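Local coordinates for uncharacterized protein (Singapore grouper iridovirus, PDB 3RJ2), which binds histone H3, as a viral protein of otherwise uncharacterised role, at residues Y94-A99 against A132-A137; Y42-Y47 against E83-V88; E52-H57 against H76-V81; G109-H114 against R124-A129. All blocks are in the same frame, centred on the assembly; numbering follows the deposited sequence.

Interaction 1 of 4, residues Y94-A99 against A132-A137; sequences YARIHA and ARTLAA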
loop_
_atom_site.group_PDB
_atom_site.type_symbol
_atom_site.label_atom_id
_atom_site.label_comp_id
_atom_site.label_asym_id
_atom_site.label_seq_id
_atom_site.Cartn_x
_atom_site.Cartn_y
_atom_site.Cartn_z
ATOM N N TYR A 94 -6.724 4.705 7.767
ATOM C CA TYR A 94 -5.401 4.655 7.122
ATOM C C TYR A 94 -5.299 3.473 6.197
ATOM O O TYR A 94 -5.851 2.403 6.483
ATOM C CB TYR A 94 -4.263 4.427 8.139
ATOM C CG TYR A 94 -4.098 5.456 9.211
ATOM C CD1 TYR A 94 -3.194 6.498 9.061
ATOM C CD2 TYR A 94 -4.807 5.354 10.395
ATOM C CE1 TYR A 94 -3.013 7.436 10.070
ATOM C CE2 TYR A 94 -4.649 6.283 11.405
ATOM C CZ TYR A 94 -3.754 7.319 11.241
ATOM O OH TYR A 94 -3.605 8.237 12.255
ATOM N N ALA A 95 -4.540 3.653 5.120
ATOM C CA ALA A 95 -4.180 2.555 4.241
ATOM C C ALA A 95 -2.660 2.466 4.170
ATOM O O ALA A 95 -1.961 3.461 4.316
ATOM C CB ALA A 95 -4.780 2.749 2.843
ATOM N N ARG A 96 -2.161 1.262 3.968
ATOM C CA ARG A 96 -0.755 1.039 3.741
ATOM C C ARG A 96 -0.635 0.008 2.624
ATOM O O ARG A 96 -1.439 -0.935 2.534
ATOM C CB ARG A 96 -0.064 0.580 5.033
ATOM C CG ARG A 96 1.416 0.189 4.907
ATOM C CD ARG A 96 2.089 0.105 6.262
ATOM N NE ARG A 96 2.176 1.422 6.899
ATOM C CZ ARG A 96 2.289 1.626 8.211
ATOM N NH1 ARG A 96 2.310 0.601 9.069
ATOM N NH2 ARG A 96 2.375 2.864 8.669
ATOM N N ILE A 97 0.337 0.219 1.745
ATOM C CA ILE A 97 0.701 -0.786 0.762
ATOM C C ILE A 97 2.138 -1.208 1.037
ATOM O O ILE A 97 3.021 -0.350 1.154
ATOM C CB ILE A 97 0.533 -0.243 -0.691
ATOM C CG1 ILE A 97 -0.946 0.081 -0.964
ATOM C CG2 ILE A 97 1.097 -1.212 -1.705
ATOM C CD1 ILE A 97 -1.253 0.734 -2.316
ATOM N N HIS A 98 2.368 -2.511 1.202
ATOM C CA HIS A 98 3.720 -3.058 1.142
ATOM C C HIS A 98 3.865 -3.599 -0.272
ATOM O O HIS A 98 3.249 -4.619 -0.605
ATOM C CB HIS A 98 3.934 -4.206 2.150
ATOM C CG HIS A 98 3.965 -3.773 3.589
ATOM N ND1 HIS A 98 2.835 -3.379 4.276
ATOM C CD2 HIS A 98 4.987 -3.689 4.473
ATOM C CE1 HIS A 98 3.163 -3.055 5.514
ATOM N NE2 HIS A 98 4.462 -3.245 5.663
ATOM N N ALA A 99 4.663 -2.919 -1.096
ATOM C CA ALA A 99 4.930 -3.332 -2.473
ATOM C C ALA A 99 5.999 -4.423 -2.580
ATOM O O ALA A 99 7.044 -4.344 -1.941
ATOM C CB ALA A 99 5.339 -2.128 -3.296
ATOM N N ALA A 132 8.052 -5.947 10.816
ATOM C CA ALA A 132 6.866 -6.602 11.384
ATOM C C ALA A 132 5.868 -5.610 11.994
ATOM O O ALA A 132 4.642 -5.752 11.827
ATOM C CB ALA A 132 7.272 -7.610 12.417
ATOM N N ARG A 133 6.397 -4.599 12.677
ATOM C CA ARG A 133 5.566 -3.553 13.250
ATOM C C ARG A 133 4.657 -2.900 12.186
ATOM O O ARG A 133 3.467 -2.643 12.444
ATOM C CB ARG A 133 6.426 -2.499 13.944
ATOM C CG ARG A 133 5.597 -1.515 14.745
ATOM C CD ARG A 133 6.137 -0.101 14.623
ATOM N NE ARG A 133 5.015 0.822 14.683
ATOM C CZ ARG A 133 4.520 1.514 13.661
ATOM N NH1 ARG A 133 5.064 1.441 12.448
ATOM N NH2 ARG A 133 3.477 2.315 13.871
ATOM N N THR A 134 5.196 -2.661 10.990
ATOM C CA THR A 134 4.427 -1.984 9.936
ATOM C C THR A 134 3.273 -2.835 9.386
ATOM O O THR A 134 2.411 -2.314 8.711
ATOM C CB THR A 134 5.306 -1.517 8.743
ATOM O OG1 THR A 134 5.730 -2.649 7.974
ATOM C CG2 THR A 134 6.508 -0.698 9.215
ATOM N N LEU A 135 3.282 -4.141 9.660
ATOM C CA LEU A 135 2.193 -5.041 9.284
ATOM C C LEU A 135 1.022 -4.964 10.249
ATOM O O LEU A 135 -0.123 -5.262 9.875
ATOM C CB LEU A 135 2.689 -6.494 9.247
ATOM C CG LEU A 135 3.889 -6.808 8.349
ATOM C CD1 LEU A 135 4.391 -8.202 8.594
ATOM C CD2 LEU A 135 3.537 -6.606 6.871
ATOM N N ALA A 136 1.310 -4.567 11.490
ATOM C CA ALA A 136 0.334 -4.627 12.583
ATOM C C ALA A 136 -0.208 -3.265 13.082
ATOM O O ALA A 136 -1.298 -3.202 13.643
ATOM C CB ALA A 136 0.916 -5.422 13.743
ATOM N N ALA A 137 0.541 -2.186 12.894
ATOM C CA ALA A 137 0.127 -0.883 13.413
ATOM C C ALA A 137 0.520 0.211 12.462
ATOM O O ALA A 137 1.503 0.043 11.730
ATOM C CB ALA A 137 0.738 -0.618 14.807
#
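Arg96 and His98, two residues apart on strand 94-98, hold the C-terminal part of helix 128-136 by three side-chain hydrogen bonds. NE2 of His98 gives its N-H to OG1 of Thr134 at 2.7 Å; the bond is nearly straight (172°), and the hydroxyl lies in the plane of the imidazole. OG1 of Thr134 is also bonded to the backbone O of Phe131 a turn earlier, which fixes the rotation of the hydroxyl. One nitrogen of Arg96, NH1, serves two backbone carbonyls: it reaches Thr134 O at 2.9 Å, in the plane of the guanidinium, and Ala137 O at 2.8 Å, with a more bent approach (135°). Carbonyls near the C-terminus of the chain have few later N-H groups to bond, and a long side chain with several N-H groups suits them. The far end of Arg96 gets there because CG is anti to the backbone N (chi1 175°) and the chain then bends at chi3, while its NE is held by OG1 of Thr35.

The alternation of a beta strand turns both side chains to one face of the mixed six-stranded sheet, and the C-terminal helix lies across that face, the axis of residues 132-136 passing 10.0 Å from that of strand 94-98. Leu135 adds an apolar element: its CD2 sits over one face of the His98 ring, 3.9 Å from the centroid, in a CH-pi contact. Phe131 meets the same imidazole edge-to-face. NH1 of Arg133 comes within 4.4 Å of NH1 of Arg96, like charges that the two carbonyls probably offset.

Interaction 2 of 4, residues Y42-Y47 against E83-V88; sequences YTLLRY and EGSLAV
The ring of Tyr47 lies flat over the backbone of Gly84, its partner in an antiparallel hydrogen-bonded pair. Gly84 O is beneath one face, 3.3 Å from CD2 of Tyr47 and offset toward the rim, and Gly84 CA makes a CH-pi contact 4.0 Å from the ring centroid. Tyr47 CG stands between its own backbone N and carbonyl carbon (chi1 56°), which swings the phenol across to the neighbouring strand. Glycine suits this place because, with no side chain, it lets the ring lie directly on the backbone. Farther along the ring, CE2 of Tyr47 approaches CG of Leu86.

Between the strands runs a ladder of backbone hydrogen bonds. Two join Tyr47 with Gly84 and two join Leu45 with Leu86, the shorter of the latter from Leu45 N to Leu86 O at 2.7 Å. Val88 N continues the series to Thr43 O at 3.0 Å, but from above the carbonyl plane. Thr43 and Leu44 both face Val12 in a classic beta bulge. Val88 fills this end, its CG2 4.1 Å from Leu45 CB, while CG1 rests against Tyr42 O.

The pair forms one margin of the antiparallel four-stranded sheet, strand 81-87 being outermost and strand 44-50 lying between it and strand 6-12. Leu45 and Leu86 turn to the face packed on Val59 and Phe61 of strand 56-62, and Val88 also reaches Phe61; Arg46 and Ser85 occupy the other, exposed face.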
loop_
_atom_site.group_PDB
_atom_site.type_symbol
_atom_site.label_atom_id
_atom_site.label_comp_id
_atom_site.label_asym_id
_atom_site.label_seq_id
_atom_site.Cartn_x
_atom_site.Cartn_y
_atom_site.Cartn_z
ATOM N N TYR A 42 -13.510 6.497 3.046
ATOM C CA TYR A 42 -13.601 5.954 1.710
ATOM C C TYR A 42 -14.332 4.656 1.844
ATOM O O TYR A 42 -14.346 4.093 2.928
ATOM C CB TYR A 42 -12.211 5.722 1.135
ATOM C CG TYR A 42 -11.404 6.973 0.883
ATOM C CD1 TYR A 42 -11.895 8.004 0.090
ATOM C CD2 TYR A 42 -10.126 7.102 1.413
ATOM C CE1 TYR A 42 -11.142 9.138 -0.160
ATOM C CE2 TYR A 42 -9.364 8.230 1.172
ATOM C CZ TYR A 42 -9.874 9.239 0.389
ATOM O OH TYR A 42 -9.108 10.358 0.182
ATOM N N THR A 43 -14.928 4.173 0.760
ATOM C CA THR A 43 -15.640 2.903 0.791
ATOM C C THR A 43 -15.074 1.905 -0.205
ATOM O O THR A 43 -15.354 0.709 -0.127
ATOM C CB THR A 43 -17.098 3.086 0.452
ATOM O OG1 THR A 43 -17.191 3.653 -0.858
ATOM C CG2 THR A 43 -17.785 4.010 1.486
ATOM N N LEU A 44 -14.272 2.391 -1.143
ATOM C CA LEU A 44 -13.778 1.540 -2.210
ATOM C C LEU A 44 -12.405 2.019 -2.648
ATOM O O LEU A 44 -12.160 3.225 -2.755
ATOM C CB LEU A 44 -14.770 1.534 -3.392
ATOM C CG LEU A 44 -14.588 0.430 -4.445
ATOM C CD1 LEU A 44 -14.911 -0.946 -3.868
ATOM C CD2 LEU A 44 -15.410 0.685 -5.698
ATOM N N LEU A 45 -11.501 1.069 -2.870
ATOM C CA LEU A 45 -10.209 1.354 -3.471
ATOM C C LEU A 45 -10.124 0.678 -4.844
ATOM O O LEU A 45 -10.188 -0.537 -4.924
ATOM C CB LEU A 45 -9.066 0.887 -2.557
ATOM C CG LEU A 45 -7.637 0.858 -3.157
ATOM C CD1 LEU A 45 -7.201 2.248 -3.578
ATOM C CD2 LEU A 45 -6.622 0.270 -2.198
ATOM N N ARG A 46 -9.998 1.465 -5.908
ATOM C CA ARG A 46 -9.745 0.920 -7.240
ATOM C C ARG A 46 -8.265 1.123 -7.575
ATOM O O ARG A 46 -7.774 2.238 -7.584
ATOM C CB ARG A 46 -10.633 1.586 -8.294
ATOM C CG ARG A 46 -12.129 1.569 -7.957
ATOM C CD ARG A 46 -12.957 2.433 -8.904
ATOM N NE ARG A 46 -12.876 1.967 -10.285
ATOM C CZ ARG A 46 -13.586 0.955 -10.791
ATOM N NH1 ARG A 46 -14.448 0.279 -10.026
ATOM N NH2 ARG A 46 -13.422 0.610 -12.070
ATOM N N TYR A 47 -7.555 0.038 -7.841
ATOM C CA TYR A 47 -6.124 0.138 -8.061
ATOM C C TYR A 47 -5.723 -0.318 -9.457
ATOM O O TYR A 47 -6.424 -1.097 -10.093
ATOM C CB TYR A 47 -5.374 -0.679 -7.001
ATOM C CG TYR A 47 -5.802 -2.122 -6.959
ATOM C CD1 TYR A 47 -5.227 -3.064 -7.811
ATOM C CD2 TYR A 47 -6.790 -2.554 -6.057
ATOM C CE1 TYR A 47 -5.631 -4.404 -7.785
ATOM C CE2 TYR A 47 -7.197 -3.888 -6.019
ATOM C CZ TYR A 47 -6.620 -4.808 -6.885
ATOM O OH TYR A 47 -7.019 -6.137 -6.846
ATOM N N GLU A 83 -4.977 -4.992 -12.007
ATOM C CA GLU A 83 -6.057 -4.056 -11.791
ATOM C C GLU A 83 -7.196 -4.747 -11.075
ATOM O O GLU A 83 -7.439 -5.961 -11.243
ATOM C CB GLU A 83 -6.521 -3.452 -13.124
ATOM C CG GLU A 83 -5.383 -2.711 -13.849
ATOM C CD GLU A 83 -5.821 -1.853 -15.039
ATOM O OE1 GLU A 83 -6.792 -2.233 -15.738
ATOM O OE2 GLU A 83 -5.157 -0.806 -15.295
ATOM N N GLY A 84 -7.891 -3.971 -10.260
ATOM C CA GLY A 84 -9.003 -4.498 -9.511
ATOM C C GLY A 84 -9.475 -3.496 -8.499
ATOM O O GLY A 84 -9.055 -2.346 -8.500
ATOM N N SER A 85 -10.363 -3.938 -7.626
ATOM C CA SER A 85 -10.828 -3.064 -6.585
ATOM C C SER A 85 -10.995 -3.826 -5.298
ATOM O O SER A 85 -11.062 -5.056 -5.294
ATOM C CB SER A 85 -12.113 -2.336 -6.995
ATOM O OG SER A 85 -13.153 -3.250 -7.203
ATOM N N LEU A 86 -11.039 -3.060 -4.217
ATOM C CA LEU A 86 -11.049 -3.547 -2.846
ATOM C C LEU A 86 -12.030 -2.727 -2.026
ATOM O O LEU A 86 -12.027 -1.489 -2.111
ATOM C CB LEU A 86 -9.686 -3.300 -2.209
ATOM C CG LEU A 86 -8.692 -4.396 -1.908
ATOM C CD1 LEU A 86 -7.760 -3.782 -0.882
ATOM C CD2 LEU A 86 -9.398 -5.652 -1.329
ATOM N N ALA A 87 -12.809 -3.399 -1.190
ATOM C CA ALA A 87 -13.672 -2.699 -0.259
ATOM C C ALA A 87 -12.823 -2.094 0.860
ATOM O O ALA A 87 -11.894 -2.715 1.327
ATOM C CB ALA A 87 -14.733 -3.643 0.303
ATOM N N VAL A 88 -13.134 -0.861 1.244
ATOM C CA VAL A 88 -12.487 -0.198 2.370
ATOM C C VAL A 88 -13.388 -0.397 3.609
ATOM O O VAL A 88 -14.581 -0.089 3.563
ATOM C CB VAL A 88 -12.256 1.316 2.068
ATOM C CG1 VAL A 88 -11.581 2.006 3.229
ATOM C CG2 VAL A 88 -11.422 1.508 0.776
#

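Interaction 3 of 4, residues E52-H57 against H76-V81; sequences EMFMRH and HGLEDV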
loop_
_atom_site.group_PDB
_atom_site.type_symbol
_atom_site.label_atom_id
_atom_site.label_comp_id
_atom_site.label_asym_id
_atom_site.label_seq_id
_atom_site.Cartn_x
_atom_site.Cartn_y
_atom_site.Cartn_z
ATOM N N GLU A 52 5.612 -6.584 -12.017
ATOM C CA GLU A 52 6.147 -7.730 -12.743
ATOM C C GLU A 52 5.310 -8.949 -12.369
ATOM O O GLU A 52 4.655 -8.954 -11.323
ATOM C CB GLU A 52 7.614 -7.982 -12.362
ATOM C CG GLU A 52 8.592 -6.833 -12.678
ATOM C CD GLU A 52 8.630 -6.460 -14.152
ATOM O OE1 GLU A 52 8.379 -7.345 -14.998
ATOM O OE2 GLU A 52 8.912 -5.279 -14.470
ATOM N N MET A 53 5.338 -9.971 -13.222
ATOM C CA MET A 53 4.561 -11.179 -13.004
ATOM C C MET A 53 4.971 -11.804 -11.691
ATOM O O MET A 53 6.144 -11.741 -11.313
ATOM C CB MET A 53 4.794 -12.196 -14.124
ATOM C CG MET A 53 4.298 -11.762 -15.512
ATOM S SD MET A 53 4.606 -12.987 -16.843
ATOM C CE MET A 53 6.315 -13.387 -16.553
ATOM N N PHE A 54 3.992 -12.410 -11.021
ATOM C CA PHE A 54 4.168 -13.149 -9.768
ATOM C C PHE A 54 4.575 -12.278 -8.572
ATOM O O PHE A 54 4.911 -12.813 -7.520
ATOM C CB PHE A 54 5.105 -14.370 -9.944
ATOM C CG PHE A 54 4.694 -15.299 -11.070
ATOM C CD1 PHE A 54 3.623 -16.175 -10.920
ATOM C CD2 PHE A 54 5.356 -15.268 -12.290
ATOM C CE1 PHE A 54 3.232 -17.020 -11.971
ATOM C CE2 PHE A 54 4.965 -16.106 -13.345
ATOM C CZ PHE A 54 3.905 -16.977 -13.177
ATOM N N MET A 55 4.515 -10.949 -8.711
ATOM C CA MET A 55 4.704 -10.061 -7.537
ATOM C C MET A 55 3.507 -10.156 -6.590
ATOM O O MET A 55 2.393 -10.422 -7.013
ATOM C CB MET A 55 4.869 -8.594 -7.955
ATOM C CG MET A 55 6.293 -8.110 -8.154
ATOM S SD MET A 55 6.231 -6.342 -8.509
ATOM C CE MET A 55 7.924 -6.091 -9.043
ATOM N N ARG A 56 3.741 -9.920 -5.308
ATOM C CA ARG A 56 2.652 -9.850 -4.358
ATOM C C ARG A 56 2.784 -8.543 -3.613
ATOM O O ARG A 56 3.887 -8.164 -3.250
ATOM C CB ARG A 56 2.717 -11.029 -3.397
ATOM C CG ARG A 56 1.785 -10.943 -2.214
ATOM C CD ARG A 56 1.319 -12.328 -1.821
ATOM N NE ARG A 56 2.000 -12.805 -0.634
ATOM C CZ ARG A 56 2.012 -14.078 -0.236
ATOM N NH1 ARG A 56 1.394 -15.025 -0.945
ATOM N NH2 ARG A 56 2.662 -14.404 0.870
ATOM N N HIS A 57 1.664 -7.865 -3.397
ATOM C CA HIS A 57 1.622 -6.673 -2.549
ATOM C C HIS A 57 0.624 -6.873 -1.416
ATOM O O HIS A 57 -0.343 -7.627 -1.555
ATOM C CB HIS A 57 1.247 -5.435 -3.370
ATOM C CG HIS A 57 1.970 -5.354 -4.674
ATOM N ND1 HIS A 57 1.331 -5.480 -5.892
ATOM C CD2 HIS A 57 3.287 -5.222 -4.953
ATOM C CE1 HIS A 57 2.224 -5.408 -6.866
ATOM N NE2 HIS A 57 3.418 -5.249 -6.322
ATOM N N HIS A 76 0.034 -10.857 -8.641
ATOM C CA HIS A 76 0.120 -10.541 -10.078
ATOM C C HIS A 76 -0.194 -11.720 -10.999
ATOM O O HIS A 76 -0.746 -11.527 -12.083
ATOM C CB HIS A 76 1.481 -9.943 -10.443
ATOM C CG HIS A 76 1.514 -8.452 -10.366
ATOM N ND1 HIS A 76 1.494 -7.772 -9.172
ATOM C CD2 HIS A 76 1.555 -7.509 -11.334
ATOM C CE1 HIS A 76 1.529 -6.471 -9.406
ATOM N NE2 HIS A 76 1.569 -6.285 -10.712
ATOM N N GLY A 77 0.150 -12.932 -10.583
ATOM C CA GLY A 77 0.076 -14.088 -11.496
ATOM C C GLY A 77 0.816 -13.760 -12.791
ATOM O O GLY A 77 1.913 -13.203 -12.755
ATOM N N LEU A 78 0.196 -14.060 -13.932
ATOM C CA LEU A 78 0.810 -13.791 -15.230
ATOM C C LEU A 78 0.730 -12.326 -15.697
ATOM O O LEU A 78 1.338 -11.962 -16.715
ATOM C CB LEU A 78 0.217 -14.706 -16.310
ATOM C CG LEU A 78 0.719 -16.143 -16.525
ATOM C CD1 LEU A 78 2.255 -16.269 -16.535
ATOM C CD2 LEU A 78 0.122 -17.096 -15.520
ATOM N N GLU A 79 0.003 -11.488 -14.964
ATOM C CA GLU A 79 -0.158 -10.072 -15.330
ATOM C C GLU A 79 0.957 -9.211 -14.745
ATOM O O GLU A 79 1.251 -9.296 -13.549
ATOM C CB GLU A 79 -1.494 -9.521 -14.803
ATOM C CG GLU A 79 -2.708 -10.357 -15.123
ATOM C CD GLU A 79 -3.176 -10.226 -16.565
ATOM O OE1 GLU A 79 -2.955 -9.154 -17.197
ATOM O OE2 GLU A 79 -3.790 -11.208 -17.056
ATOM N N ASP A 80 1.563 -8.363 -15.563
ATOM C CA ASP A 80 2.526 -7.401 -15.028
ATOM C C ASP A 80 1.835 -6.129 -14.535
ATOM O O ASP A 80 2.352 -5.426 -13.668
ATOM C CB ASP A 80 3.653 -7.102 -16.027
ATOM C CG ASP A 80 3.143 -6.780 -17.412
ATOM O OD1 ASP A 80 2.207 -7.467 -17.906
ATOM O OD2 ASP A 80 3.699 -5.844 -18.022
ATOM N N VAL A 81 0.664 -5.848 -15.095
ATOM C CA VAL A 81 -0.188 -4.758 -14.623
ATOM C C VAL A 81 -1.461 -5.361 -14.028
ATOM O O VAL A 81 -2.258 -5.990 -14.732
ATOM C CB VAL A 81 -0.508 -3.745 -15.743
ATOM C CG1 VAL A 81 -1.501 -2.680 -15.259
ATOM C CG2 VAL A 81 0.780 -3.099 -16.260
#
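Phe54 N gives its hydrogen to Gly77 O at 2.8 Å, in the carbonyl plane and on a lone pair, and His76 N gives its own to Met55 O at 2.9 Å. These two backbone bonds join a pair of tight turns, type II from Glu52 to Met55 and type II' from His76 to Glu79. Inside the turns, Met55 N reaches Glu52 O, and Glu79 N reaches His76 O at 3.0 Å. The positive phi of Gly77, 52°, is one that glycine adopts readily, as a type II' turn requires at this corner.

Gly77 O has a second neighbour: it lies over the centre of the Phe54 ring, 3.8 Å above the plane. CZ of the same ring then meets CD1 of Leu78 at 3.8 Å, the two side chains running side by side, and SD of Met53 also touches that methyl, its side chain set obliquely to the leucine. These apolar ends lie at an exposed tip. His76 is instead buried: Glu52 O stands over one face of its imidazole, 3.3 Å from CG of His76, and NE2 makes a weak hydrogen bond to Val49 O.

The two turns sit at one end of the two sheets. The first leads into strand 56-62, whose His57 pairs with Leu74 of strand 68-75; the second connects strand 68-75 to strand 81-87, and Asp80 bonds through its backbone to Gly51, just past strand 44-50. Met55 leans on Asn102 of helix 101-104.

Interaction 4 of 4, residues G109-H114 against R124-A129; sequences GDVHMH and RSYDAA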
loop_
_atom_site.group_PDB
_atom_site.type_symbol
_atom_site.label_atom_id
_atom_site.label_comp_id
_atom_site.label_asym_id
_atom_site.label_seq_id
_atom_site.Cartn_x
_atom_site.Cartn_y
_atom_site.Cartn_z
ATOM N N GLY A 109 15.389 -6.050 4.829
ATOM C CA GLY A 109 16.515 -5.173 4.492
ATOM C C GLY A 109 16.490 -4.604 3.072
ATOM O O GLY A 109 17.223 -3.656 2.779
ATOM N N ASP A 110 15.665 -5.187 2.197
ATOM C CA ASP A 110 15.531 -4.744 0.801
ATOM C C ASP A 110 14.585 -3.527 0.643
ATOM O O ASP A 110 14.540 -2.910 -0.419
ATOM C CB ASP A 110 15.066 -5.912 -0.104
ATOM C CG ASP A 110 16.186 -6.968 -0.381
ATOM O OD1 ASP A 110 17.319 -6.876 0.159
ATOM O OD2 ASP A 110 15.913 -7.919 -1.146
ATOM N N VAL A 111 13.819 -3.199 1.687
ATOM C CA VAL A 111 12.988 -1.992 1.678
ATOM C C VAL A 111 13.871 -0.787 1.967
ATOM O O VAL A 111 14.525 -0.743 3.002
ATOM C CB VAL A 111 11.888 -2.016 2.770
ATOM C CG1 VAL A 111 11.053 -0.734 2.709
ATOM C CG2 VAL A 111 11.007 -3.219 2.633
ATOM N N HIS A 112 13.887 0.193 1.068
ATOM C CA HIS A 112 14.657 1.417 1.323
ATOM C C HIS A 112 13.867 2.707 1.276
ATOM O O HIS A 112 14.429 3.783 1.486
ATOM C CB HIS A 112 15.890 1.512 0.412
ATOM C CG HIS A 112 17.022 0.640 0.861
ATOM N ND1 HIS A 112 17.919 0.070 -0.016
ATOM C CD2 HIS A 112 17.378 0.212 2.096
ATOM C CE1 HIS A 112 18.789 -0.655 0.661
ATOM N NE2 HIS A 112 18.479 -0.589 1.945
ATOM N N MET A 113 12.569 2.599 1.022
ATOM C CA MET A 113 11.713 3.778 0.846
ATOM C C MET A 113 10.382 3.603 1.571
ATOM O O MET A 113 9.745 2.561 1.446
ATOM C CB MET A 113 11.470 3.995 -0.650
ATOM C CG MET A 113 10.625 5.192 -1.005
ATOM S SD MET A 113 11.402 6.786 -0.702
ATOM C CE MET A 113 12.929 6.627 -1.646
ATOM N N HIS A 114 9.990 4.616 2.346
ATOM C CA HIS A 114 8.636 4.722 2.869
ATOM C C HIS A 114 8.021 6.020 2.367
ATOM O O HIS A 114 8.549 7.107 2.627
ATOM C CB HIS A 114 8.601 4.652 4.405
ATOM C CG HIS A 114 7.261 4.977 5.001
ATOM N ND1 HIS A 114 6.143 4.189 4.808
ATOM C CD2 HIS A 114 6.860 6.007 5.787
ATOM C CE1 HIS A 114 5.118 4.715 5.448
ATOM N NE2 HIS A 114 5.527 5.816 6.055
ATOM N N ARG A 124 14.803 4.973 4.465
ATOM C CA ARG A 124 15.146 4.203 5.641
ATOM C C ARG A 124 15.169 2.718 5.346
ATOM O O ARG A 124 14.551 2.254 4.397
ATOM C CB ARG A 124 14.181 4.503 6.802
ATOM C CG ARG A 124 12.701 4.255 6.506
ATOM C CD ARG A 124 11.913 4.099 7.799
ATOM N NE ARG A 124 12.407 2.971 8.600
ATOM C CZ ARG A 124 12.165 2.795 9.896
ATOM N NH1 ARG A 124 11.430 3.667 10.577
ATOM N NH2 ARG A 124 12.676 1.747 10.519
ATOM N N SER A 125 15.888 1.990 6.189
ATOM C CA SER A 125 15.864 0.545 6.174
ATOM C C SER A 125 15.065 0.031 7.381
ATOM O O SER A 125 14.783 0.777 8.323
ATOM C CB SER A 125 17.289 0.004 6.194
ATOM O OG SER A 125 17.397 -1.161 5.388
ATOM N N TYR A 126 14.704 -1.240 7.341
ATOM C CA TYR A 126 13.899 -1.860 8.367
ATOM C C TYR A 126 14.550 -3.169 8.730
ATOM O O TYR A 126 14.840 -3.966 7.847
ATOM C CB TYR A 126 12.501 -2.183 7.828
ATOM C CG TYR A 126 11.624 -0.986 7.575
ATOM C CD1 TYR A 126 10.717 -0.562 8.532
ATOM C CD2 TYR A 126 11.688 -0.289 6.367
ATOM C CE1 TYR A 126 9.900 0.542 8.318
ATOM C CE2 TYR A 126 10.868 0.826 6.136
ATOM C CZ TYR A 126 9.978 1.226 7.124
ATOM O OH TYR A 126 9.165 2.310 6.927
ATOM N N ASP A 127 14.764 -3.402 10.022
ATOM C CA ASP A 127 15.088 -4.756 10.459
ATOM C C ASP A 127 13.810 -5.581 10.584
ATOM O O ASP A 127 12.714 -5.059 10.372
ATOM C CB ASP A 127 16.002 -4.785 11.705
ATOM C CG ASP A 127 15.322 -4.321 12.988
ATOM O OD1 ASP A 127 14.071 -4.300 13.096
ATOM O OD2 ASP A 127 16.077 -4.001 13.930
ATOM N N ALA A 128 13.949 -6.864 10.915
ATOM C CA ALA A 128 12.805 -7.766 10.996
ATOM C C ALA A 128 11.708 -7.213 11.908
ATOM O O ALA A 128 10.528 -7.304 11.560
ATOM C CB ALA A 128 13.240 -9.169 11.464
ATOM N N ALA A 129 12.109 -6.651 13.057
ATOM C CA ALA A 129 11.176 -6.121 14.068
ATOM C C ALA A 129 10.459 -4.844 13.626
ATOM O O ALA A 129 9.255 -4.711 13.818
ATOM C CB ALA A 129 11.890 -5.885 15.401
#
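Val111, His112 and His114 meet Arg124, Ser125 and Tyr126 in a partly buried contact that combines one backbone hydrogen bond with the packing of a tyrosine, where the chain leaves strand 120-123 and passes beside strand 111-116 on its way into helix 128-136. The bond runs from Arg124 N to His112 O at 3.2 Å, with the donor well above the carbonyl plane. Arg124 O in turn receives a CA-H...O contact from His112 CA, also at 3.2 Å.

Tyr126 contributes the largest share of the buried surface. With its CG anti to the carbonyl carbon (chi1 -71°), the ring reaches inward so that CD2 meets CG1 of Val111 at 3.7 Å, the two side chains set obliquely. Its hydroxyl end lies against His114, the OH 3.5 Å from CB. A tyrosine suits this position because one side chain supplies both a broad apolar ring for the valine and a long reach toward the histidine.

Strands 111-116 and 120-123 form an antiparallel hairpin at one margin of the mixed six-stranded sheet, and the linker from 124 carries the chain to the C-terminal helix. Asp127 is the N-cap of that helix, with OD1 bonded to Glu130 N. Within the linker Arg124 curls back: NE and NH2 grip Ser125 O side-on, each at 3.2 Å and from the same face of the carbonyl. The folded guanidinium is thereby laid over one face of the Tyr126 ring, its NE 3.3 Å above the plane. On the outer side Ser125 OG stands at the edge of the His112 imidazole, 3.6 Å from CD2, while Tyr126 also touches Phe131 and Ile33.

How the interactions relate
Interactions 1 and 4 share helix 128-136 and the mixed sheet: interaction 4 brings the chain into the helix and interaction 1 fastens its C-terminal part, with Thr134 CG2 against Tyr126 CE1 at 3.7 Å. Both are partly buried, yet interaction 1 relies on side-chain hydrogen bonds, interaction 4 on the packing of a tyrosine ring and one backbone bond. Interactions 2 and 3 are surface contacts dominated by backbone bonding, an antiparallel strand pair in the four-stranded sheet and paired turns linking the two sheets at one end. Interaction 3 adjoins interaction 1, where His57 packs on His98 and Ala99 across neighbouring strands. Interactions 2 and 4 lie about 26 Å apart, centre to centre.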